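Local coordinates for protein diphosphomevalonate decarboxylase, putative (Trypanosoma brucei, PDB 2HKE) that probably catalyses the ATP-dependent decarboxylation of (R)-5-diphosphomevalonate to isopentenyl diphosphate in the mevalonate pathway, at residues E91-K96 with A129-T134; A113-G118 with L142-A147; F155-K160 with T172-E177; D249-I254 with T291-A296; L314-P319 with E344-I349. The protein carries 1 engineered substitution. One frame throughout, in Å; residues are numbered along the deposited sequence.

Interactions 1 and 2 both use helix 114-130: interaction 2 lies at its first turn and interaction 1 at its last, their centres about 22 Å apart. Interaction 2 holds a bound sulfate, its centre about 8 Å from that of the chain. It touches interaction 3, a hairpin, where Trp-158 CH2 lies 3.4 Å from Gly-145 CA. Interactions 4 and 5 belong to the C-terminal domain. Interaction 4 lies nearer the sulfate site, its centre about 18 Å from that of interaction 2, with nearest atoms about 6 Å apart. Interactions 1 and 5 are on opposite sides of the chain's centre, about 55 Å apart between centres, and both are distant from the sulfate of interaction 2.

Interaction 1: E91-K96 with A129-T134; sequences EELKNK and AFKSTT. Engineered in segment 91-96: Glu-92 (natural residue Asp).
Leu-93 meets Phe-130 through a methyl group and a backbone oxygen: Leu-93 CD1 lies 3.2 Å from Phe-130 O. The same methyl is flanked by the aliphatic part of Lys-131, whose CG is 4.0 Å from Leu-93 CD1. In return the Phe-130 ring brings its rim to the carbonyls of the other segment, with CE2 3.4 Å from Leu-93 O and 3.9 Å from Lys-96 O, the latter lying in the plane of the ring. Leu-93 has CG anti to its carbonyl carbon (chi1 -54°) and then runs straight on (chi2 -179°), which carries CD1 out to the end of helix 114-130. That end is a Schellman motif, Lys-131 taking positive phi as the chain leaves the helix. The turn of 91-96 is braced from its other side: Lys-96 NZ donates to Glu-92 O at 3.1 Å, and Asn-95 ND2 adds a weak bond to the same oxygen. Glu-92, an engineered residue, supplies the oxygen for these two bonds through its backbone. Arg-86, from helix 76-86, also binds Lys-96 O, while Leu-54 of strand 48-55 packs against both Leu-93 and Phe-130; the contact thus joins the short helix 91-94 to helices 76-86 and 114-130 beside that strand.

Interaction 2: A113-G118 with L142-A147; sequences ASSASG and LGSGSA. With SO4 (sulfate ion), chain C.
Ala-116, in the first turn of helix 114-130, and Ala-147 bring their backbones unusually close, with 3.9 Å from Ala-116 CA to Ala-147 CA and a CA-H...O contact of 3.4 Å from Ala-147 CA to Ala-116 O. Small side chains permit this. The methyl of Ala-147 presses against the same oxygen, CB 3.1 Å from Ala-116 O, which makes the packing tight, and the methyl of Ala-116 meets a hydroxyl, its CB 3.3 Å from Ser-146 OG. Ser-146 OG stands between its own backbone N and carbonyl carbon (chi1 83°), turned to that methyl. Farther along, the hydroxyls of Ser-115 and Ser-144 face each other without bonding.

Ser-144 instead extends OG away from its backbone N (chi1 -178°) to the sulfate, 3.2 Å from SO4 O3, although its proton has a second possible acceptor. A firmer bond comes from the backbone, where Gly-145 N donates to SO4 O4 at 2.9 Å and 156°. Lys-22, Tyr-19, Thr-200 and Arg-77 complete the site. No hydrogen bond joins the two segments themselves, so van der Waals fit sets the approach of the helix, while Gly-145 N, and probably Ser-144 OG, turn to the anion. The sulfate, probably from the crystallisation liquor, is consistent with a pocket for a phosphate group, perhaps of the diphosphate substrate, beside what is probably the glycine-rich phosphate loop of GHMP-type enzymes, which leads into helix 114-130.

Interaction 3: F155-K160 with T172-E177; sequences FVIWNK and TQFVDE
Phe-155 O receives two N-H groups from consecutive residues: Phe-174 N donates at 2.7 Å, and Val-175 N adds a weak bond at 3.5 Å. Phe-155 N closes this pairing with a bond of 2.9 Å to Val-175 O. Past the bulge the strands are in regular antiparallel register, Ile-157 and Thr-172 exchanging two backbone bonds, the shorter being Thr-172 N to Ile-157 O at 2.8 Å. One further bond is made between side chains: Asn-159 ND2 reaches Thr-172 OG1 at 3.0 Å and 162°, the oxygen lying within 1° of the amide plane. The two side chains meet at about a right angle, and ND2 also binds Val-170 O, so two acceptors fix the rotation of this amide.

On the face shared by Phe-155, Ile-157, Thr-172 and Val-175, the side chains of Phe-155 and Val-175 lie side by side and point the same way, Phe-155 CD1 3.5 Å from Val-175 CG2. Phe-174, with CG anti to the backbone N (chi1 -180°), meets Ile-157 at a slant, its CD1 3.9 Å from Ile-157 CD1. Helix 213-234 packs on Phe-155, Ile-157 and Phe-174, while strand 36-40 pairs along the other edge of strand 155-159. The whole is a beta hairpin carrying a classic beta bulge, Phe-174 and Val-175 both facing Phe-155, in the mixed sheet of the S5-like N-terminal domain.

Interaction 4: D249-I254 with T291-A296; sequences DDLQEI and TFDAGA
The carboxamide of Gln-252 and the ring of Phe-292 are tilted 33° from each other, and the amide nitrogen approaches the ring obliquely, Gln-252 NE2 lying 3.5 Å from Phe-292 CG and 3.6 Å from Phe-292 CD1. At the edge of the same ring, in its plane, is the carbonyl carbon of Ala-296. Gln-252 reaches this place with an extended chain beyond CG (chi2 170°), which also lets NE2 donate to a water at 3.1 Å. That water passes a hydrogen bond on to Gly-295 O, 2.8 Å from it, so the glutamine is tied indirectly to the backbone of the facing loop. Helix 237-256 is thereby packed against the turn linking strands 288-291 and 298-303 at the edge of the five-stranded sheet of the C-terminal domain. The preceding residue, Leu-251, offers CD2 to the backbone, 4.2 Å from both Phe-292 O and Ala-294 N. Lys-18 also grips this loop: its NZ is hydrogen-bonded to Phe-292 O and Thr-291 OG1 and forms a salt bridge with Asp-293 OD1.

Interaction 5: L314-P319 with E344-I349; sequences LMEHFP and EYKKLI
Glu-316 and His-317 face the loop 344-349 from the last turn of helix 307-317, a helix-to-loop contact in the GHMP-type C-terminal domain. The carboxylate of Glu-316 runs obliquely past the aliphatic chain of Lys-346, OE1 3.8 Å from Lys-346 CG, without a salt bridge to its amine. A water instead joins Glu-316 OE1, at 2.7 Å, to Lys-347 NZ through a weak bond. A second water donates to Glu-316 O and accepts from Lys-347 NZ at 2.9 Å, and lies above one face of the His-317 ring, offset toward its rim.

In His-317, CG anti to the carbonyl carbon (chi1 -62°) sends the ring edge-on into the loop. Met-313 O pairs with ND1, consistent with a proton there and with a lone pair at NE2. Tyr-345 O lies in the ring plane, 3.3 Å from His-317 CE1, and Ile-349 CG1 crosses obliquely, 3.9 Å from His-317 CD2. NE2 accepts from Leu-348 N at 2.9 Å, nearly straight at 170° and 5° out of the imidazole plane.

Interaction 1: E91-K96 with A129-T134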
# COMPACT_ATOMS: atom_id res chain seq x y z
N GLU A 91 26.60 19.28 -8.82
CA GLU A 91 27.71 19.55 -7.90
C GLU A 91 27.38 20.70 -6.94
O GLU A 91 27.78 20.68 -5.78
CB GLU A 91 29.03 19.83 -8.67
CG GLU A 91 30.07 18.67 -8.64
CD GLU A 91 30.12 17.83 -9.95
OE1 GLU A 91 30.39 18.41 -11.05
OE2 GLU A 91 29.91 16.59 -9.88
N GLU A 92 26.64 21.69 -7.40
CA GLU A 92 26.24 22.85 -6.58
C GLU A 92 25.30 22.51 -5.44
O GLU A 92 25.15 23.30 -4.51
CB GLU A 92 25.52 23.89 -7.44
CG GLU A 92 24.42 23.24 -8.33
CD GLU A 92 23.25 24.10 -8.58
OE1 GLU A 92 23.29 25.28 -8.10
OE2 GLU A 92 22.28 23.59 -9.24
N LEU A 93 24.57 21.40 -5.57
CA LEU A 93 23.62 20.99 -4.54
C LEU A 93 24.09 19.75 -3.79
O LEU A 93 23.57 19.47 -2.72
CB LEU A 93 22.23 20.76 -5.13
CG LEU A 93 21.62 21.90 -5.95
CD1 LEU A 93 20.23 21.52 -6.46
CD2 LEU A 93 21.57 23.19 -5.13
N LYS A 94 25.07 19.02 -4.32
CA LYS A 94 25.66 17.84 -3.64
C LYS A 94 25.93 18.08 -2.18
O LYS A 94 25.71 17.22 -1.35
CB LYS A 94 26.99 17.43 -4.29
CG LYS A 94 26.96 16.08 -4.93
CD LYS A 94 28.08 15.86 -5.95
CE LYS A 94 28.38 14.36 -6.17
NZ LYS A 94 28.56 13.97 -7.61
N ASN A 95 26.43 19.27 -1.86
CA ASN A 95 27.01 19.53 -0.54
C ASN A 95 26.01 20.07 0.48
O ASN A 95 26.27 20.02 1.70
CB ASN A 95 28.23 20.46 -0.66
CG ASN A 95 27.90 21.82 -1.30
OD1 ASN A 95 28.53 22.84 -0.96
ND2 ASN A 95 26.93 21.86 -2.21
N LYS A 96 24.88 20.56 -0.00
CA LYS A 96 23.88 21.17 0.85
C LYS A 96 23.36 20.09 1.78
O LYS A 96 23.28 18.92 1.39
CB LYS A 96 22.70 21.70 0.02
CG LYS A 96 23.06 22.70 -1.04
CD LYS A 96 23.21 24.09 -0.46
CE LYS A 96 23.61 25.11 -1.54
NZ LYS A 96 25.07 24.96 -1.88
N ALA A 129 13.81 19.06 -4.74
CA ALA A 129 14.68 20.03 -4.04
C ALA A 129 16.12 19.99 -4.50
O ALA A 129 16.75 21.04 -4.65
CB ALA A 129 14.63 19.78 -2.50
N PHE A 130 16.65 18.80 -4.72
CA PHE A 130 18.04 18.63 -5.09
C PHE A 130 18.28 18.61 -6.59
O PHE A 130 19.43 18.44 -7.04
CB PHE A 130 18.57 17.33 -4.46
CG PHE A 130 19.02 17.49 -3.04
CD1 PHE A 130 18.11 17.40 -1.98
CD2 PHE A 130 20.35 17.75 -2.75
CE1 PHE A 130 18.56 17.53 -0.66
CE2 PHE A 130 20.79 17.91 -1.42
CZ PHE A 130 19.88 17.82 -0.38
N LYS A 131 17.20 18.69 -7.36
CA LYS A 131 17.25 18.50 -8.80
C LYS A 131 18.04 17.26 -9.21
O LYS A 131 18.93 17.29 -10.10
CB LYS A 131 17.80 19.75 -9.45
CG LYS A 131 17.12 20.99 -8.93
CD LYS A 131 17.60 22.22 -9.64
CE LYS A 131 16.59 23.36 -9.47
NZ LYS A 131 15.34 23.02 -10.23
N SER A 132 17.70 16.14 -8.58
CA SER A 132 18.36 14.88 -8.84
C SER A 132 17.80 14.28 -10.10
O SER A 132 16.61 14.40 -10.37
CB SER A 132 18.17 13.89 -7.65
OG SER A 132 18.50 12.54 -7.94
N THR A 133 18.64 13.58 -10.83
CA THR A 133 18.20 12.87 -12.01
C THR A 133 17.53 11.51 -11.73
O THR A 133 17.04 10.83 -12.66
CB THR A 133 19.40 12.62 -12.93
OG1 THR A 133 20.44 11.93 -12.21
CG2 THR A 133 19.91 13.97 -13.44
N THR A 134 17.56 11.08 -10.48
CA THR A 134 16.94 9.79 -10.17
C THR A 134 15.41 9.92 -10.18
O THR A 134 14.88 10.99 -9.98
CB THR A 134 17.50 9.20 -8.85
OG1 THR A 134 16.89 7.93 -8.63
CG2 THR A 134 17.17 10.07 -7.70

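Interaction 2: A113-G118 with L142-A147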
# COMPACT_ATOMS: atom_id res chain seq x y z
N ALA A 113 -0.53 1.23 5.81
CA ALA A 113 0.84 1.07 5.31
C ALA A 113 1.42 2.43 5.00
O ALA A 113 1.78 2.73 3.84
CB ALA A 113 0.85 0.20 4.05
N SER A 114 1.50 3.28 6.03
CA SER A 114 1.84 4.67 5.83
C SER A 114 3.34 4.87 5.60
O SER A 114 3.78 5.95 5.20
CB SER A 114 1.31 5.52 7.00
OG SER A 114 1.89 5.12 8.23
N SER A 115 4.14 3.83 5.82
CA SER A 115 5.57 3.92 5.45
C SER A 115 5.74 3.99 3.93
O SER A 115 6.61 4.72 3.42
CB SER A 115 6.35 2.74 6.03
OG SER A 115 6.27 1.65 5.13
N ALA A 116 4.91 3.27 3.20
CA ALA A 116 4.93 3.32 1.73
C ALA A 116 4.70 4.75 1.25
O ALA A 116 5.41 5.25 0.38
CB ALA A 116 3.84 2.44 1.16
N SER A 117 3.67 5.38 1.79
CA SER A 117 3.32 6.72 1.36
C SER A 117 4.36 7.74 1.83
O SER A 117 4.73 8.68 1.07
CB SER A 117 1.91 7.03 1.86
OG SER A 117 1.84 6.92 3.28
N GLY A 118 4.88 7.53 3.03
CA GLY A 118 5.86 8.43 3.63
C GLY A 118 7.18 8.47 2.88
O GLY A 118 7.70 9.54 2.59
N LEU A 142 14.46 2.52 -2.15
CA LEU A 142 15.52 2.47 -1.14
C LEU A 142 15.02 2.63 0.31
O LEU A 142 15.68 2.21 1.25
CB LEU A 142 16.58 3.55 -1.41
CG LEU A 142 17.42 3.23 -2.66
CD1 LEU A 142 18.36 4.44 -2.94
CD2 LEU A 142 18.24 1.91 -2.60
N GLY A 143 13.94 3.38 0.46
CA GLY A 143 13.35 3.65 1.74
C GLY A 143 12.44 2.53 2.13
O GLY A 143 12.53 2.08 3.24
N SER A 144 11.56 2.10 1.21
CA SER A 144 10.67 0.95 1.43
C SER A 144 10.28 0.40 0.08
O SER A 144 9.89 1.12 -0.83
CB SER A 144 9.37 1.32 2.20
OG SER A 144 8.61 0.15 2.39
N GLY A 145 10.30 -0.91 -0.06
CA GLY A 145 9.98 -1.49 -1.35
C GLY A 145 8.61 -1.07 -1.85
O GLY A 145 8.47 -0.59 -2.98
N SER A 146 7.59 -1.18 -1.02
CA SER A 146 6.25 -0.86 -1.50
C SER A 146 6.09 0.65 -1.79
O SER A 146 5.23 1.02 -2.58
CB SER A 146 5.22 -1.40 -0.51
OG SER A 146 5.06 -0.51 0.54
N ALA A 147 6.96 1.51 -1.25
CA ALA A 147 6.90 2.96 -1.56
C ALA A 147 7.10 3.21 -3.04
O ALA A 147 6.58 4.18 -3.60
CB ALA A 147 7.92 3.79 -0.73
S SO4 C . 10.73 -3.20 3.02
O1 SO4 C . 11.71 -4.03 3.70
O2 SO4 C . 9.41 -3.75 3.18
O3 SO4 C . 10.74 -1.85 3.57
O4 SO4 C . 11.04 -3.16 1.58

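Interaction 3: F155-K160 with T172-E177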
# COMPACT_ATOMS: atom_id res chain seq x y z
N PHE A 155 -2.89 1.51 -11.76
CA PHE A 155 -2.43 0.13 -11.49
C PHE A 155 -0.93 0.13 -11.82
O PHE A 155 -0.51 0.52 -12.92
CB PHE A 155 -3.14 -0.87 -12.34
CG PHE A 155 -4.58 -1.08 -11.99
CD1 PHE A 155 -5.52 -0.13 -12.27
CD2 PHE A 155 -4.99 -2.27 -11.41
CE1 PHE A 155 -6.88 -0.37 -11.97
CE2 PHE A 155 -6.34 -2.50 -11.10
CZ PHE A 155 -7.26 -1.54 -11.41
N VAL A 156 -0.12 -0.28 -10.87
CA VAL A 156 1.33 -0.09 -10.94
C VAL A 156 2.03 -1.42 -10.71
O VAL A 156 1.72 -2.13 -9.74
CB VAL A 156 1.76 0.94 -9.86
CG1 VAL A 156 3.26 1.17 -9.83
CG2 VAL A 156 0.98 2.27 -10.09
N ILE A 157 2.96 -1.73 -11.60
CA ILE A 157 3.85 -2.88 -11.46
C ILE A 157 5.20 -2.48 -10.90
O ILE A 157 5.86 -1.60 -11.42
CB ILE A 157 4.06 -3.55 -12.81
CG1 ILE A 157 2.74 -4.12 -13.34
CG2 ILE A 157 5.12 -4.68 -12.70
CD1 ILE A 157 2.84 -4.52 -14.87
N TRP A 158 5.67 -3.17 -9.86
CA TRP A 158 7.04 -3.06 -9.47
C TRP A 158 7.76 -4.17 -10.22
O TRP A 158 7.54 -5.37 -9.93
CB TRP A 158 7.17 -3.27 -7.93
CG TRP A 158 8.55 -3.17 -7.41
CD1 TRP A 158 9.69 -2.85 -8.11
CD2 TRP A 158 8.98 -3.45 -6.07
NE1 TRP A 158 10.79 -2.89 -7.29
CE2 TRP A 158 10.39 -3.25 -6.03
CE3 TRP A 158 8.32 -3.81 -4.90
CZ2 TRP A 158 11.14 -3.43 -4.88
CZ3 TRP A 158 9.10 -4.01 -3.73
CH2 TRP A 158 10.49 -3.79 -3.76
N ASN A 159 8.54 -3.77 -11.22
CA ASN A 159 9.38 -4.66 -11.99
C ASN A 159 10.60 -5.06 -11.17
O ASN A 159 11.36 -4.22 -10.74
CB ASN A 159 9.79 -4.00 -13.33
CG ASN A 159 8.62 -3.52 -14.10
OD1 ASN A 159 7.93 -4.31 -14.73
ND2 ASN A 159 8.30 -2.25 -13.95
N LYS A 160 10.81 -6.37 -10.96
CA LYS A 160 11.93 -6.83 -10.13
C LYS A 160 13.30 -6.52 -10.67
O LYS A 160 14.23 -6.29 -9.90
CB LYS A 160 11.83 -8.33 -9.82
CG LYS A 160 11.94 -9.24 -10.96
CD LYS A 160 11.92 -10.68 -10.40
CE LYS A 160 11.54 -11.61 -11.49
NZ LYS A 160 12.52 -11.53 -12.59
N THR A 172 6.46 0.78 -12.80
CA THR A 172 5.92 1.44 -13.97
C THR A 172 4.40 1.41 -13.93
O THR A 172 3.79 0.51 -13.34
CB THR A 172 6.41 0.76 -15.26
OG1 THR A 172 6.08 -0.62 -15.22
CG2 THR A 172 7.89 0.85 -15.39
N GLN A 173 3.78 2.44 -14.49
CA GLN A 173 2.33 2.51 -14.50
C GLN A 173 1.83 1.55 -15.55
O GLN A 173 2.27 1.59 -16.70
CB GLN A 173 1.83 3.93 -14.79
CG GLN A 173 0.37 4.04 -14.72
CD GLN A 173 -0.05 5.44 -15.00
OE1 GLN A 173 0.05 5.86 -16.16
NE2 GLN A 173 -0.41 6.20 -13.96
N PHE A 174 0.95 0.63 -15.17
CA PHE A 174 0.39 -0.28 -16.11
C PHE A 174 -0.77 0.36 -16.89
O PHE A 174 -0.76 0.36 -18.13
CB PHE A 174 -0.02 -1.58 -15.45
CG PHE A 174 -0.60 -2.58 -16.40
CD1 PHE A 174 0.18 -3.23 -17.34
CD2 PHE A 174 -1.94 -2.91 -16.31
CE1 PHE A 174 -0.37 -4.16 -18.22
CE2 PHE A 174 -2.49 -3.84 -17.15
CZ PHE A 174 -1.71 -4.46 -18.11
N VAL A 175 -1.74 0.85 -16.14
CA VAL A 175 -2.77 1.72 -16.62
C VAL A 175 -3.02 2.78 -15.62
O VAL A 175 -2.78 2.60 -14.40
CB VAL A 175 -4.11 0.99 -16.94
CG1 VAL A 175 -3.91 -0.05 -18.05
CG2 VAL A 175 -4.76 0.34 -15.68
N ASP A 176 -3.53 3.92 -16.10
CA ASP A 176 -3.76 5.02 -15.16
C ASP A 176 -5.14 4.94 -14.55
O ASP A 176 -5.90 4.00 -14.77
CB ASP A 176 -3.46 6.39 -15.79
CG ASP A 176 -4.46 6.79 -16.87
OD1 ASP A 176 -5.60 6.28 -16.89
OD2 ASP A 176 -4.09 7.66 -17.71
N GLU A 177 -5.43 5.91 -13.71
CA GLU A 177 -6.66 5.96 -12.95
C GLU A 177 -7.90 6.11 -13.81
O GLU A 177 -9.00 5.91 -13.34
CB GLU A 177 -6.59 7.09 -11.92
CG GLU A 177 -6.55 8.53 -12.44
CD GLU A 177 -5.17 9.02 -12.85
OE1 GLU A 177 -4.21 8.23 -12.91
OE2 GLU A 177 -5.00 10.23 -13.12

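Interaction 4: D249-I254 with T291-A296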
# COMPACT_ATOMS: atom_id res chain seq x y z
N ASP A 249 -4.54 -15.34 -0.03
CA ASP A 249 -4.50 -16.66 0.63
C ASP A 249 -3.07 -17.19 0.69
O ASP A 249 -2.63 -17.72 1.76
CB ASP A 249 -5.38 -17.68 -0.12
CG ASP A 249 -6.86 -17.38 -0.02
OD1 ASP A 249 -7.32 -16.57 0.81
OD2 ASP A 249 -7.60 -18.04 -0.80
N ASP A 250 -2.35 -17.06 -0.42
CA ASP A 250 -0.99 -17.60 -0.50
C ASP A 250 -0.02 -16.92 0.47
O ASP A 250 0.81 -17.61 1.12
CB ASP A 250 -0.44 -17.56 -1.93
CG ASP A 250 -1.01 -18.64 -2.86
OD1 ASP A 250 -1.77 -19.54 -2.43
OD2 ASP A 250 -0.65 -18.60 -4.08
N LEU A 251 -0.10 -15.60 0.62
CA LEU A 251 0.76 -14.92 1.57
C LEU A 251 0.46 -15.36 3.00
O LEU A 251 1.38 -15.60 3.80
CB LEU A 251 0.57 -13.42 1.44
CG LEU A 251 1.36 -12.54 2.41
CD1 LEU A 251 2.87 -12.87 2.34
CD2 LEU A 251 1.14 -11.04 2.09
N GLN A 252 -0.82 -15.57 3.31
CA GLN A 252 -1.15 -16.06 4.65
C GLN A 252 -0.59 -17.50 4.83
O GLN A 252 -0.09 -17.82 5.92
CB GLN A 252 -2.65 -15.97 4.96
CG GLN A 252 -3.09 -14.52 5.22
CD GLN A 252 -4.57 -14.34 5.29
OE1 GLN A 252 -5.35 -15.17 4.78
NE2 GLN A 252 -4.98 -13.21 5.88
N GLU A 253 -0.64 -18.31 3.80
CA GLU A 253 -0.12 -19.68 3.90
C GLU A 253 1.39 -19.67 3.99
O GLU A 253 1.98 -20.50 4.73
CB GLU A 253 -0.61 -20.55 2.75
CG GLU A 253 -0.33 -22.03 3.01
CD GLU A 253 -0.70 -22.97 1.85
OE1 GLU A 253 -1.23 -22.48 0.82
OE2 GLU A 253 -0.41 -24.20 1.97
N ILE A 254 2.03 -18.78 3.24
CA ILE A 254 3.47 -18.59 3.36
C ILE A 254 3.87 -18.25 4.78
O ILE A 254 4.79 -18.85 5.34
CB ILE A 254 4.00 -17.55 2.37
CG1 ILE A 254 3.96 -18.14 0.96
CG2 ILE A 254 5.44 -17.19 2.72
CD1 ILE A 254 4.00 -17.13 -0.16
N THR A 291 -8.21 -8.68 0.14
CA THR A 291 -6.80 -8.93 0.24
C THR A 291 -6.31 -8.42 1.58
O THR A 291 -6.79 -7.41 2.07
CB THR A 291 -6.00 -8.37 -0.94
OG1 THR A 291 -4.69 -8.93 -0.89
CG2 THR A 291 -5.88 -6.85 -0.90
N PHE A 292 -5.39 -9.18 2.18
CA PHE A 292 -4.67 -8.80 3.37
C PHE A 292 -3.20 -8.62 3.00
O PHE A 292 -2.68 -9.38 2.19
CB PHE A 292 -4.79 -9.89 4.46
CG PHE A 292 -6.22 -10.10 4.92
CD1 PHE A 292 -7.08 -10.84 4.14
CD2 PHE A 292 -6.70 -9.52 6.09
CE1 PHE A 292 -8.38 -11.05 4.51
CE2 PHE A 292 -8.01 -9.70 6.46
CZ PHE A 292 -8.86 -10.44 5.67
N ASP A 293 -2.55 -7.65 3.63
CA ASP A 293 -1.12 -7.35 3.36
C ASP A 293 -0.27 -7.33 4.65
O ASP A 293 0.19 -6.30 5.11
CB ASP A 293 -1.04 -6.00 2.62
CG ASP A 293 0.08 -5.95 1.55
OD1 ASP A 293 0.24 -6.88 0.73
OD2 ASP A 293 0.86 -4.95 1.56
N ALA A 294 -0.00 -8.46 5.26
CA ALA A 294 0.92 -8.45 6.44
C ALA A 294 0.33 -7.70 7.62
O ALA A 294 1.00 -6.97 8.37
CB ALA A 294 2.36 -7.90 6.10
N GLY A 295 -0.97 -7.88 7.79
CA GLY A 295 -1.70 -7.23 8.85
C GLY A 295 -3.07 -7.85 8.89
O GLY A 295 -3.37 -8.73 8.08
N ALA A 296 -3.90 -7.37 9.81
CA ALA A 296 -5.22 -7.92 10.01
C ALA A 296 -6.26 -7.21 9.15
O ALA A 296 -7.34 -7.73 8.98
CB ALA A 296 -5.63 -7.80 11.49
O HOH W 1 -2.96 -11.34 7.28

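Interaction 5: L314-P319 with E344-I349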
# COMPACT_ATOMS: atom_id res chain seq x y z
N LEU A 314 -21.79 -6.14 4.69
CA LEU A 314 -20.80 -6.07 5.79
C LEU A 314 -21.37 -5.58 7.12
O LEU A 314 -20.99 -6.09 8.17
CB LEU A 314 -19.60 -5.18 5.41
CG LEU A 314 -18.74 -5.66 4.23
CD1 LEU A 314 -17.58 -4.69 3.94
CD2 LEU A 314 -18.24 -7.11 4.44
N MET A 315 -22.22 -4.55 7.09
CA MET A 315 -22.78 -3.93 8.31
C MET A 315 -23.73 -4.83 9.08
O MET A 315 -23.96 -4.61 10.26
CB MET A 315 -23.49 -2.66 7.97
CG MET A 315 -22.55 -1.54 7.47
SD MET A 315 -21.24 -1.08 8.58
CE MET A 315 -19.83 -2.11 8.10
N GLU A 316 -24.30 -5.80 8.40
CA GLU A 316 -25.11 -6.79 9.06
C GLU A 316 -24.26 -7.69 9.96
O GLU A 316 -24.75 -8.22 10.92
CB GLU A 316 -25.85 -7.58 8.02
CG GLU A 316 -26.87 -6.72 7.40
CD GLU A 316 -28.09 -6.46 8.29
OE1 GLU A 316 -28.40 -7.32 9.17
OE2 GLU A 316 -28.72 -5.41 8.07
N HIS A 317 -22.99 -7.85 9.62
CA HIS A 317 -22.11 -8.78 10.32
C HIS A 317 -21.12 -8.05 11.18
O HIS A 317 -20.66 -8.56 12.22
CB HIS A 317 -21.38 -9.64 9.27
CG HIS A 317 -22.30 -10.47 8.43
ND1 HIS A 317 -22.95 -9.98 7.33
CD2 HIS A 317 -22.69 -11.75 8.54
CE1 HIS A 317 -23.70 -10.92 6.79
NE2 HIS A 317 -23.56 -12.01 7.53
N PHE A 318 -20.70 -6.89 10.72
CA PHE A 318 -19.76 -6.02 11.46
C PHE A 318 -20.35 -4.61 11.57
O PHE A 318 -19.88 -3.69 10.93
CB PHE A 318 -18.42 -5.96 10.76
CG PHE A 318 -17.66 -7.25 10.75
CD1 PHE A 318 -17.81 -8.15 9.71
CD2 PHE A 318 -16.80 -7.56 11.79
CE1 PHE A 318 -17.11 -9.36 9.73
CE2 PHE A 318 -16.08 -8.75 11.80
CZ PHE A 318 -16.24 -9.65 10.76
N PRO A 319 -21.41 -4.43 12.41
CA PRO A 319 -22.12 -3.17 12.44
C PRO A 319 -21.22 -2.08 12.91
O PRO A 319 -20.68 -2.14 14.03
CB PRO A 319 -23.26 -3.44 13.44
CG PRO A 319 -23.32 -4.92 13.54
CD PRO A 319 -21.98 -5.42 13.33
N GLU A 344 -31.43 -12.65 2.21
CA GLU A 344 -30.45 -13.65 1.79
C GLU A 344 -29.01 -13.29 2.18
O GLU A 344 -28.18 -14.18 2.32
CB GLU A 344 -30.47 -13.90 0.28
CG GLU A 344 -30.46 -12.65 -0.56
CD GLU A 344 -30.52 -12.85 -2.08
OE1 GLU A 344 -30.23 -13.95 -2.60
OE2 GLU A 344 -30.86 -11.83 -2.78
N TYR A 345 -28.72 -12.01 2.38
CA TYR A 345 -27.33 -11.60 2.65
C TYR A 345 -27.11 -11.31 4.12
O TYR A 345 -26.10 -10.71 4.49
CB TYR A 345 -26.94 -10.40 1.78
CG TYR A 345 -27.13 -10.65 0.33
CD1 TYR A 345 -26.50 -11.72 -0.30
CD2 TYR A 345 -27.89 -9.81 -0.45
CE1 TYR A 345 -26.65 -11.96 -1.63
CE2 TYR A 345 -28.04 -10.06 -1.80
CZ TYR A 345 -27.43 -11.15 -2.38
OH TYR A 345 -27.61 -11.39 -3.73
N LYS A 346 -28.07 -11.70 4.96
CA LYS A 346 -27.92 -11.56 6.38
C LYS A 346 -27.56 -12.96 6.86
O LYS A 346 -27.91 -13.98 6.23
CB LYS A 346 -29.22 -11.05 7.03
CG LYS A 346 -29.68 -9.70 6.54
CD LYS A 346 -31.09 -9.38 7.03
CE LYS A 346 -31.61 -8.09 6.37
NZ LYS A 346 -32.85 -7.64 7.03
N LYS A 347 -26.83 -13.02 7.95
CA LYS A 347 -26.40 -14.26 8.56
C LYS A 347 -25.72 -15.17 7.54
O LYS A 347 -26.11 -16.34 7.37
CB LYS A 347 -27.60 -14.94 9.28
CG LYS A 347 -28.12 -14.13 10.49
CD LYS A 347 -27.16 -14.22 11.72
CE LYS A 347 -27.55 -13.24 12.90
NZ LYS A 347 -27.79 -11.78 12.51
N LEU A 348 -24.69 -14.66 6.90
CA LEU A 348 -23.95 -15.45 5.92
C LEU A 348 -22.87 -16.29 6.58
O LEU A 348 -22.38 -17.22 6.00
CB LEU A 348 -23.34 -14.54 4.85
CG LEU A 348 -24.32 -13.78 3.96
CD1 LEU A 348 -23.58 -12.82 3.04
CD2 LEU A 348 -25.18 -14.74 3.16
N ILE A 349 -22.39 -15.81 7.73
CA ILE A 349 -21.41 -16.49 8.56
C ILE A 349 -21.87 -16.45 10.00
O ILE A 349 -22.73 -15.67 10.36
CB ILE A 349 -19.98 -15.87 8.48
CG1 ILE A 349 -19.95 -14.43 9.00
CG2 ILE A 349 -19.45 -15.99 7.03
CD1 ILE A 349 -18.53 -13.86 9.23
O HOH W 2 -25.76 -11.19 10.53
O HOH W 3 -28.27 -9.80 10.23